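Local coordinates for protein mannitol dehydrogenase (Pseudomonas fluorescens, PDB 1LJ8) that binds NAD and probably catalyses the NAD-dependent oxidation of D-mannitol to D-fructose, as a long-chain mannitol 2-dehydrogenase, at residues T84-G89 / T94-I99; G36-H41 / G100-M105; R392-G397 / T457-S462. All blocks are in the same frame, centred on the assembly; numbering follows the deposited sequence.

How the contacts relate
The chain first lays down segment 36-41, the short helix beside the NAD diphosphate. It then runs through strands 59-64 and 83-87. After a short turn, 94-99 comes back to pair with 84-89 in contact 1, a beta hairpin. The returning strand, 96-107, continues directly into 100-105, which meets 36-41 in contact 2. Contact 1 is therefore nested inside the loop closed by contact 2. The two touch where Leu85 CD1 packs on Ala40 CA at 3.8 Å. Both belong to the Rossmann domain. Contact 3, between 392-397 and 457-462, closes a separate loop later, in the helical C-terminal domain. Its centre lies about 41 Å from that of contact 2, across the centre of the chain.

Contact 1. Residues T84-G89 / T94-I99; sequences TLYELG and TEVRVI
Leu85 and Arg97 form the hydrogen-bonded pair of an antiparallel beta hairpin, made by strands 83-87 and 96-107 of the Rossmann-domain sheet. Leu85 N gives a nearly straight bond to Arg97 O (2.7 Å), and Arg97 N returns one to Leu85 O (3.0 Å). Thr84 with Val98 and Tyr86 with Val96 are the flanking non-hydrogen-bonded pairs. On the face they share, Thr84 CG2 presses on Val96 CG1 at 3.5 Å, a tight methyl contact. The other methyl, Val96 CG2, sits obliquely to the Tyr86 ring, 3.9 Å from Tyr86 CD1. Leu88 CD2 lies over one face of that ring, toward the rim. Helix 238-248 packs here, with Gln243 on Tyr86 and His248 on Val96. On the other face Leu85 CB meets Ile99 CG1 at 3.8 Å, and helix 42-50 brings Tyr44 against Leu85.

Nearer the turn a carboxylate joins the backbone bonding. Glu87 N binds Glu95 O. Glu95 N goes to Glu87 OE1 (3.0 Å), which it meets from above the carboxylate plane. Glu87 OE2 and Glu95 OE2 are 4.2 Å apart, with a water between them. Salt bridges to Arg231 for Glu87, and to Lys16 and Arg97 for Glu95, probably offset the like charges. Glu95 CG stands between its backbone N and carbonyl carbon (chi1 53°), and the extended chain beyond carries the carboxylate to Arg97. The guanidinium grips it side-on, NH2 to OE1 and NE to OE2. The Arg97 NE to Glu95 OE2 bond is 2.9 Å and lies in the guanidinium plane, but it reaches the oxygen 50° out of the carboxylate plane.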
loop_
_atom_site.group_PDB
_atom_site.type_symbol
_atom_site.label_atom_id
_atom_site.label_comp_id
_atom_site.label_asym_id
_atom_site.label_seq_id
_atom_site.Cartn_x
_atom_site.Cartn_y
_atom_site.Cartn_z
ATOM N N THR A 84 -14.466 13.712 2.338
ATOM C CA THR A 84 -13.578 14.763 2.813
ATOM C C THR A 84 -12.142 14.241 2.912
ATOM O O THR A 84 -11.892 13.151 3.470
ATOM C CB THR A 84 -13.977 15.229 4.252
ATOM O OG1 THR A 84 -15.406 15.474 4.315
ATOM C CG2 THR A 84 -13.253 16.511 4.630
ATOM N N LEU A 85 -11.219 15.044 2.405
ATOM C CA LEU A 85 -9.793 14.771 2.544
ATOM C C LEU A 85 -9.401 15.683 3.723
ATOM O O LEU A 85 -9.527 16.911 3.638
ATOM C CB LEU A 85 -9.050 15.143 1.285
ATOM C CG LEU A 85 -7.553 14.781 1.444
ATOM C CD1 LEU A 85 -7.030 14.103 0.203
ATOM C CD2 LEU A 85 -6.807 16.043 1.718
ATOM N N TYR A 86 -8.934 15.090 4.812
ATOM C CA TYR A 86 -8.624 15.840 6.036
ATOM C C TYR A 86 -7.136 15.675 6.313
ATOM O O TYR A 86 -6.707 14.633 6.835
ATOM C CB TYR A 86 -9.482 15.242 7.151
ATOM C CG TYR A 86 -9.433 15.903 8.527
ATOM C CD1 TYR A 86 -8.983 17.208 8.684
ATOM C CD2 TYR A 86 -9.896 15.219 9.652
ATOM C CE1 TYR A 86 -9.000 17.848 9.988
ATOM C CE2 TYR A 86 -9.924 15.839 10.930
ATOM C CZ TYR A 86 -9.477 17.148 11.068
ATOM O OH TYR A 86 -9.545 17.769 12.307
ATOM N N GLU A 87 -6.361 16.708 5.976
ATOM C CA GLU A 87 -4.908 16.672 6.178
ATOM C C GLU A 87 -4.577 16.965 7.630
ATOM O O GLU A 87 -5.142 17.866 8.221
ATOM C CB GLU A 87 -4.201 17.701 5.261
ATOM C CG GLU A 87 -4.330 17.402 3.743
ATOM C CD GLU A 87 -3.665 18.458 2.879
ATOM O OE1 GLU A 87 -3.413 19.569 3.418
ATOM O OE2 GLU A 87 -3.425 18.185 1.665
ATOM N N LEU A 88 -3.687 16.171 8.223
ATOM C CA LEU A 88 -3.313 16.364 9.626
ATOM C C LEU A 88 -1.791 16.456 9.734
ATOM O O LEU A 88 -1.091 15.589 9.246
ATOM C CB LEU A 88 -3.830 15.195 10.455
ATOM C CG LEU A 88 -5.352 14.979 10.472
ATOM C CD1 LEU A 88 -5.675 13.548 10.972
ATOM C CD2 LEU A 88 -5.982 16.034 11.352
ATOM N N GLY A 89 -1.292 17.533 10.340
ATOM C CA GLY A 89 0.155 17.703 10.483
ATOM C C GLY A 89 0.478 18.693 11.618
ATOM O O GLY A 89 -0.409 19.426 12.049
ATOM N N THR A 94 -2.303 22.884 6.561
ATOM C CA THR A 94 -3.135 21.762 6.154
ATOM C C THR A 94 -4.510 22.283 5.741
ATOM O O THR A 94 -4.950 23.328 6.220
ATOM C CB THR A 94 -3.354 20.810 7.337
ATOM O OG1 THR A 94 -3.857 21.565 8.437
ATOM C CG2 THR A 94 -2.051 20.132 7.764
ATOM N N GLU A 95 -5.193 21.564 4.860
ATOM C CA GLU A 95 -6.532 21.979 4.476
ATOM C C GLU A 95 -7.498 20.824 4.677
ATOM O O GLU A 95 -7.074 19.688 4.906
ATOM C CB GLU A 95 -6.595 22.417 3.008
ATOM C CG GLU A 95 -6.034 21.388 2.034
ATOM C CD GLU A 95 -6.222 21.760 0.542
ATOM O OE1 GLU A 95 -6.565 22.927 0.215
ATOM O OE2 GLU A 95 -6.018 20.853 -0.301
ATOM N N VAL A 96 -8.786 21.164 4.642
ATOM C CA VAL A 96 -9.901 20.222 4.734
ATOM C C VAL A 96 -10.605 20.508 3.417
ATOM O O VAL A 96 -11.014 21.643 3.139
ATOM C CB VAL A 96 -10.849 20.546 5.892
ATOM C CG1 VAL A 96 -11.948 19.460 5.961
ATOM C CG2 VAL A 96 -10.079 20.607 7.166
ATOM N N ARG A 97 -10.762 19.470 2.604
ATOM C CA ARG A 97 -11.277 19.645 1.264
ATOM C C ARG A 97 -12.217 18.524 0.865
ATOM O O ARG A 97 -11.933 17.364 1.141
ATOM C CB ARG A 97 -10.077 19.633 0.307
ATOM C CG ARG A 97 -10.428 19.562 -1.174
ATOM C CD ARG A 97 -9.127 19.561 -2.039
ATOM N NE ARG A 97 -8.443 20.863 -1.962
ATOM C CZ ARG A 97 -8.874 21.972 -2.566
ATOM N NH1 ARG A 97 -9.985 21.980 -3.311
ATOM N NH2 ARG A 97 -8.223 23.127 -2.365
ATOM N N VAL A 98 -13.331 18.885 0.235
ATOM C CA VAL A 98 -14.247 17.886 -0.281
ATOM C C VAL A 98 -13.741 17.471 -1.683
ATOM O O VAL A 98 -13.495 18.323 -2.540
ATOM C CB VAL A 98 -15.681 18.451 -0.386
ATOM C CG1 VAL A 98 -16.543 17.445 -1.158
ATOM C CG2 VAL A 98 -16.239 18.651 1.050
ATOM N N ILE A 99 -13.584 16.161 -1.913
ATOM C CA ILE A 99 -13.059 15.627 -3.166
ATOM C C ILE A 99 -14.221 15.119 -4.009
ATOM O O ILE A 99 -15.063 14.364 -3.494
ATOM C CB ILE A 99 -12.089 14.444 -2.881
ATOM C CG1 ILE A 99 -10.901 14.955 -2.028
ATOM C CG2 ILE A 99 -11.608 13.821 -4.210
ATOM C CD1 ILE A 99 -9.947 15.969 -2.801
HETATM O O HOH W 1 -3.522 19.844 -0.219
HETATM O O HOH W 2 -6.763 20.089 7.930
#

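Contact 2. Residues G36-H41 / G100-M105; sequences GFHRAH and GSISDM. With NAD (nicotinamide-adenine-dinucleotide), chain B.
At the NAD site, the short helix 36-40 backs onto strand 96-107 through His38 and Arg39, which both touch the end methyl of Ile102. Ile102 CD1 sits at the edge of the His38 ring, near its plane. It is 3.9 Å from both His38 CD2 and His38 NE2. The two side chains come from opposite directions. Ile102 is extended at chi2 (177°), which carries CD1 forward to the imidazole. Arg39 crosses Ile102 at about a right angle and offers its aliphatic part, with Arg39 CG 4.1 Å from Ile102 CD1. No hydrogen bond joins the two segments. His38 NE2 is buried here without a polar partner in the model. His38 ND1 is bonded to Gln42 OE1, and the ring stacks on that of His31. Arg39 turns its polar end elsewhere, NE to Gly35 O and NH1 to Trp254 O.

The helix follows the glycine-rich turn of the Rossmann fold, and its N-terminal end faces the cofactor diphosphate. Two successive amides hold the diphosphate, one on each phosphate. Gly36 N binds NAD O2A at 3.0 Å, and Phe37 N binds NAD O2N at 2.9 Å. Phe37 CG is anti to the backbone N (chi1 -173°), and this swings the ring under the nicotinamide. NAD C5N lies 3.4 Å above the Phe37 ring plane, over its centre. His41 CB lies on the opposite face, toward the rim, so the phenyl ring is sandwiched. Asp69, Glu133, Asp190 and Thr233 are among the residues that hydrogen-bond the NAD as well.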
loop_
_atom_site.group_PDB
_atom_site.type_symbol
_atom_site.label_atom_id
_atom_site.label_comp_id
_atom_site.label_asym_id
_atom_site.label_seq_id
_atom_site.Cartn_x
_atom_site.Cartn_y
_atom_site.Cartn_z
ATOM N N GLY A 36 -8.161 3.936 1.634
ATOM C CA GLY A 36 -7.724 5.269 1.998
ATOM C C GLY A 36 -6.699 5.844 1.037
ATOM O O GLY A 36 -6.832 6.968 0.549
ATOM N N PHE A 37 -5.663 5.074 0.726
ATOM C CA PHE A 37 -4.592 5.627 -0.107
ATOM C C PHE A 37 -5.024 6.100 -1.477
ATOM O O PHE A 37 -4.626 7.172 -1.935
ATOM C CB PHE A 37 -3.436 4.616 -0.262
ATOM C CG PHE A 37 -2.252 5.195 -0.971
ATOM C CD1 PHE A 37 -1.563 6.302 -0.437
ATOM C CD2 PHE A 37 -1.865 4.691 -2.192
ATOM C CE1 PHE A 37 -0.484 6.883 -1.161
ATOM C CE2 PHE A 37 -0.805 5.243 -2.926
ATOM C CZ PHE A 37 -0.108 6.348 -2.412
ATOM N N HIS A 38 -5.863 5.323 -2.142
ATOM C CA HIS A 38 -6.322 5.767 -3.455
ATOM C C HIS A 38 -6.971 7.138 -3.355
ATOM O O HIS A 38 -6.745 8.024 -4.181
ATOM C CB HIS A 38 -7.394 4.798 -4.024
ATOM C CG HIS A 38 -8.116 5.370 -5.202
ATOM N ND1 HIS A 38 -7.493 5.558 -6.421
ATOM C CD2 HIS A 38 -9.371 5.872 -5.328
ATOM C CE1 HIS A 38 -8.338 6.159 -7.246
ATOM N NE2 HIS A 38 -9.481 6.363 -6.608
ATOM N N ARG A 39 -7.790 7.311 -2.326
ATOM C CA ARG A 39 -8.515 8.556 -2.164
ATOM C C ARG A 39 -7.639 9.741 -1.784
ATOM O O ARG A 39 -7.915 10.881 -2.205
ATOM C CB ARG A 39 -9.621 8.370 -1.086
ATOM C CG ARG A 39 -10.641 7.269 -1.531
ATOM C CD ARG A 39 -11.891 7.362 -0.646
ATOM N NE ARG A 39 -11.548 7.031 0.746
ATOM C CZ ARG A 39 -12.211 7.503 1.807
ATOM N NH1 ARG A 39 -13.253 8.324 1.624
ATOM N NH2 ARG A 39 -11.820 7.163 3.055
ATOM N N ALA A 40 -6.613 9.487 -0.983
ATOM C CA ALA A 40 -5.722 10.580 -0.532
ATOM C C ALA A 40 -4.656 10.933 -1.552
ATOM O O ALA A 40 -3.991 11.987 -1.416
ATOM C CB ALA A 40 -5.008 10.151 0.775
ATOM N N HIS A 41 -4.497 10.083 -2.556
ATOM C CA HIS A 41 -3.403 10.248 -3.514
ATOM C C HIS A 41 -3.889 10.359 -4.945
ATOM O O HIS A 41 -3.996 11.462 -5.449
ATOM C CB HIS A 41 -2.420 9.068 -3.299
ATOM C CG HIS A 41 -1.142 9.169 -4.075
ATOM N ND1 HIS A 41 -0.990 8.597 -5.316
ATOM C CD2 HIS A 41 0.042 9.775 -3.777
ATOM C CE1 HIS A 41 0.239 8.843 -5.761
ATOM N NE2 HIS A 41 0.879 9.565 -4.848
ATOM N N GLY A 100 -14.256 15.512 -5.292
ATOM C CA GLY A 100 -15.343 15.081 -6.161
ATOM C C GLY A 100 -14.932 14.267 -7.372
ATOM O O GLY A 100 -15.748 14.047 -8.277
ATOM N N SER A 101 -13.689 13.773 -7.383
ATOM C CA SER A 101 -13.203 13.020 -8.550
ATOM C C SER A 101 -13.649 11.564 -8.685
ATOM O O SER A 101 -13.396 10.947 -9.714
ATOM C CB SER A 101 -11.677 13.107 -8.565
ATOM O OG SER A 101 -11.199 12.621 -7.323
ATOM N N ILE A 102 -14.313 11.012 -7.654
ATOM C CA ILE A 102 -14.830 9.640 -7.757
ATOM C C ILE A 102 -16.343 9.853 -7.960
ATOM O O ILE A 102 -17.003 10.532 -7.151
ATOM C CB ILE A 102 -14.579 8.832 -6.478
ATOM C CG1 ILE A 102 -13.069 8.612 -6.307
ATOM C CG2 ILE A 102 -15.326 7.438 -6.548
ATOM C CD1 ILE A 102 -12.692 7.859 -5.002
ATOM N N SER A 103 -16.864 9.277 -9.048
ATOM C CA SER A 103 -18.289 9.431 -9.384
ATOM C C SER A 103 -19.153 8.188 -9.187
ATOM O O SER A 103 -20.387 8.286 -9.248
ATOM C CB SER A 103 -18.424 9.945 -10.825
ATOM O OG SER A 103 -17.752 9.120 -11.755
ATOM N N ASP A 104 -18.549 7.031 -8.932
ATOM C CA ASP A 104 -19.355 5.816 -8.704
ATOM C C ASP A 104 -18.403 4.768 -8.159
ATOM O O ASP A 104 -17.195 4.988 -8.129
ATOM C CB ASP A 104 -19.916 5.302 -10.039
ATOM C CG ASP A 104 -21.128 4.366 -9.874
ATOM O OD1 ASP A 104 -21.660 3.932 -10.925
ATOM O OD2 ASP A 104 -21.561 4.076 -8.720
HETATM N N MSE A 105 -18.945 3.610 -7.765
HETATM C CA MSE A 105 -18.128 2.489 -7.302
HETATM C C MSE A 105 -18.994 1.238 -7.524
HETATM O O MSE A 105 -20.128 1.194 -7.035
HETATM C CB MSE A 105 -17.791 2.633 -5.830
HETATM C CG MSE A 105 -16.954 1.461 -5.323
HETATM SE SE MSE A 105 -16.302 1.796 -3.577
HETATM C CE MSE A 105 -15.602 -0.028 -3.182
HETATM P PA NAD B . -7.232 -0.043 2.839
HETATM O O1A NAD B . -7.254 -1.119 3.797
HETATM O O2A NAD B . -7.920 1.261 3.062
HETATM O O5B NAD B . -7.790 -0.548 1.431
HETATM C C5B NAD B . -7.213 -1.737 0.808
HETATM C C4B NAD B . -8.149 -1.900 -0.406
HETATM O O4B NAD B . -7.639 -3.064 -1.180
HETATM C C3B NAD B . -9.622 -2.338 -0.087
HETATM O O3B NAD B . -10.452 -1.707 -1.079
HETATM C C2B NAD B . -9.565 -3.867 -0.218
HETATM O O2B NAD B . -10.837 -4.454 -0.466
HETATM C C1B NAD B . -8.667 -4.015 -1.432
HETATM N N9A NAD B . -8.041 -5.290 -1.583
HETATM C C8A NAD B . -7.342 -6.077 -0.690
HETATM N N7A NAD B . -6.885 -7.179 -1.240
HETATM C C5A NAD B . -7.311 -7.099 -2.558
HETATM C C6A NAD B . -7.095 -7.994 -3.612
HETATM N N6A NAD B . -6.397 -9.128 -3.543
HETATM N N1A NAD B . -7.651 -7.686 -4.845
HETATM C C2A NAD B . -8.391 -6.520 -5.037
HETATM N N3A NAD B . -8.600 -5.607 -4.011
HETATM C C4A NAD B . -8.033 -5.956 -2.782
HETATM O O3 NAD B . -5.697 0.214 2.527
HETATM P PN NAD B . -4.922 1.522 2.005
HETATM O O1N NAD B . -4.424 2.273 3.161
HETATM O O2N NAD B . -5.816 2.214 1.072
HETATM O O5D NAD B . -3.653 0.904 1.301
HETATM C C5D NAD B . -3.868 0.139 0.123
HETATM C C4D NAD B . -2.557 0.028 -0.523
HETATM O O4D NAD B . -2.069 1.263 -1.085
HETATM C C3D NAD B . -1.359 -0.550 0.314
HETATM O O3D NAD B . -1.438 -1.962 0.471
HETATM C C2D NAD B . -0.139 -0.022 -0.414
HETATM O O2D NAD B . 0.274 -0.907 -1.447
HETATM C C1D NAD B . -0.621 1.343 -0.968
HETATM N N1N NAD B . -0.219 2.508 -0.156
HETATM C C2N NAD B . -0.791 2.870 1.078
HETATM C C3N NAD B . -0.241 3.928 1.754
HETATM C C7N NAD B . -0.833 4.314 3.124
HETATM O O7N NAD B . -0.193 5.132 3.801
HETATM N N7N NAD B . -1.924 3.739 3.585
HETATM C C4N NAD B . 0.929 4.656 1.218
HETATM C C5N NAD B . 1.448 4.269 -0.055
HETATM C C6N NAD B . 0.883 3.177 -0.773
#

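Contact 3. Residues R392-G397 / T457-S462; sequences RLIADG and TAIPNS
This is a small apolar packing contact in the helical C-terminal domain, away from the NAD site, in which Ile394 meets Ala458, Ile459 and Ser462. It joins the last turn of helix 387-396 to the loop that leads into the long helix 463-488. One side chain does the work on the helix side. Ile394 CD1 sits against the backbone of the loop, 3.9 Å from Ile459 CA and 4.0 Å from Ala458 C. It also meets side-chain atoms around it: Ile459 CG1 at 4.0 Å, Ala458 CB at 4.2 Å and Ser462 CB at 3.9 Å. With chi2 at 168° the CG1-CD1 arm runs straight out from the helix to the loop. Nearer the helix, Ile394 CG1 and CG2 lie alongside Ser462 OG. No hydrogen bond crosses between the segments.

Each partner is shaped by bonds of its own. The helix ends in a Schellman motif at Gly397, whose positive phi suits a glycine. One of the bonds back into the last turn runs from Gly397 N to the carbonyl of the contact residue, Ile394 O (3.1 Å). In the loop, residues 458-460 have helical backbone angles without the regular bonds. Asn461 ND2 reaches back to Thr457 O at 2.7 Å in an almost straight bond (176°), and Ser462 N binds Ile459 O. Both bonds lie within the turn that presents Ala458, Ile459 and Ser462 to Ile394. Beyond the two segments, Phe465 of helix 463-488 touches both Ile394 and Ile459. Val387 and Ile390 of helix 387-396 pack on Ile459. Ser462 is the N-cap of helix 463-488: its OG, set opposite the backbone N (chi1 171°), accepts a hydrogen bond from Phe465 N.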
loop_
_atom_site.group_PDB
_atom_site.type_symbol
_atom_site.label_atom_id
_atom_site.label_comp_id
_atom_site.label_asym_id
_atom_site.label_seq_id
_atom_site.Cartn_x
_atom_site.Cartn_y
_atom_site.Cartn_z
ATOM N N ARG A 392 20.608 -9.099 1.053
ATOM C CA ARG A 392 21.837 -8.408 0.669
ATOM C C ARG A 392 22.829 -8.473 1.836
ATOM O O ARG A 392 24.033 -8.650 1.651
ATOM C CB ARG A 392 21.506 -6.948 0.286
ATOM C CG ARG A 392 22.719 -6.023 0.079
ATOM C CD ARG A 392 23.603 -6.524 -1.113
ATOM N NE ARG A 392 24.544 -5.463 -1.479
ATOM C CZ ARG A 392 24.246 -4.462 -2.320
ATOM N NH1 ARG A 392 23.051 -4.395 -2.897
ATOM N NH2 ARG A 392 25.139 -3.495 -2.531
ATOM N N LEU A 393 22.343 -8.321 3.061
ATOM C CA LEU A 393 23.264 -8.394 4.195
ATOM C C LEU A 393 23.877 -9.792 4.288
ATOM O O LEU A 393 25.079 -9.942 4.545
ATOM C CB LEU A 393 22.546 -8.069 5.514
ATOM C CG LEU A 393 21.870 -6.679 5.590
ATOM C CD1 LEU A 393 21.108 -6.483 6.927
ATOM C CD2 LEU A 393 22.958 -5.607 5.452
ATOM N N ILE A 394 23.064 -10.812 4.032
ATOM C CA ILE A 394 23.552 -12.190 4.080
ATOM C C ILE A 394 24.599 -12.382 2.974
ATOM O O ILE A 394 25.700 -12.858 3.240
ATOM C CB ILE A 394 22.394 -13.197 3.902
ATOM C CG1 ILE A 394 21.531 -13.209 5.184
ATOM C CG2 ILE A 394 22.973 -14.645 3.614
ATOM C CD1 ILE A 394 20.194 -13.967 4.973
ATOM N N ALA A 395 24.278 -11.968 1.759
ATOM C CA ALA A 395 25.229 -12.128 0.639
ATOM C C ALA A 395 26.530 -11.385 0.850
ATOM O O ALA A 395 27.583 -11.858 0.394
ATOM C CB ALA A 395 24.598 -11.661 -0.673
ATOM N N ASP A 396 26.475 -10.226 1.503
ATOM C CA ASP A 396 27.672 -9.439 1.715
ATOM C C ASP A 396 28.463 -9.852 2.950
ATOM O O ASP A 396 29.571 -9.351 3.151
ATOM C CB ASP A 396 27.351 -7.946 1.889
ATOM C CG ASP A 396 26.909 -7.264 0.613
ATOM O OD1 ASP A 396 27.129 -7.801 -0.505
ATOM O OD2 ASP A 396 26.351 -6.163 0.746
ATOM N N GLY A 397 27.883 -10.709 3.792
ATOM C CA GLY A 397 28.542 -11.112 5.016
ATOM C C GLY A 397 28.502 -9.957 5.996
ATOM O O GLY A 397 29.389 -9.858 6.830
ATOM N N THR A 457 14.894 -18.089 0.224
ATOM C CA THR A 457 15.764 -19.231 0.502
ATOM C C THR A 457 17.119 -18.937 1.134
ATOM O O THR A 457 17.807 -19.869 1.546
ATOM C CB THR A 457 16.015 -20.050 -0.787
ATOM O OG1 THR A 457 16.576 -19.196 -1.785
ATOM C CG2 THR A 457 14.701 -20.644 -1.306
ATOM N N ALA A 458 17.508 -17.675 1.212
ATOM C CA ALA A 458 18.788 -17.307 1.838
ATOM C C ALA A 458 18.660 -17.328 3.358
ATOM O O ALA A 458 19.479 -17.938 4.043
ATOM C CB ALA A 458 19.238 -15.920 1.392
ATOM N N ILE A 459 17.625 -16.666 3.868
ATOM C CA ILE A 459 17.366 -16.589 5.315
ATOM C C ILE A 459 17.392 -17.947 6.064
ATOM O O ILE A 459 18.143 -18.115 7.018
ATOM C CB ILE A 459 16.012 -15.818 5.547
ATOM C CG1 ILE A 459 16.281 -14.299 5.509
ATOM C CG2 ILE A 459 15.340 -16.194 6.878
ATOM C CD1 ILE A 459 14.964 -13.483 5.345
ATOM N N PRO A 460 16.587 -18.932 5.637
ATOM C CA PRO A 460 16.604 -20.225 6.343
ATOM C C PRO A 460 17.911 -20.989 6.219
ATOM O O PRO A 460 18.205 -21.833 7.025
ATOM C CB PRO A 460 15.443 -20.994 5.697
ATOM C CG PRO A 460 15.373 -20.397 4.318
ATOM C CD PRO A 460 15.528 -18.912 4.621
ATOM N N ASN A 461 18.694 -20.682 5.204
ATOM C CA ASN A 461 19.957 -21.381 4.983
ATOM C C ASN A 461 21.167 -20.614 5.490
ATOM O O ASN A 461 22.329 -21.016 5.260
ATOM C CB ASN A 461 20.070 -21.702 3.486
ATOM C CG ASN A 461 19.068 -22.779 3.077
ATOM O OD1 ASN A 461 19.208 -23.916 3.503
ATOM N ND2 ASN A 461 18.032 -22.416 2.296
ATOM N N SER A 462 20.902 -19.506 6.189
ATOM C CA SER A 462 21.967 -18.672 6.732
ATOM C C SER A 462 22.183 -18.912 8.238
ATOM O O SER A 462 21.381 -18.484 9.073
ATOM C CB SER A 462 21.643 -17.205 6.485
ATOM O OG SER A 462 22.548 -16.374 7.186
#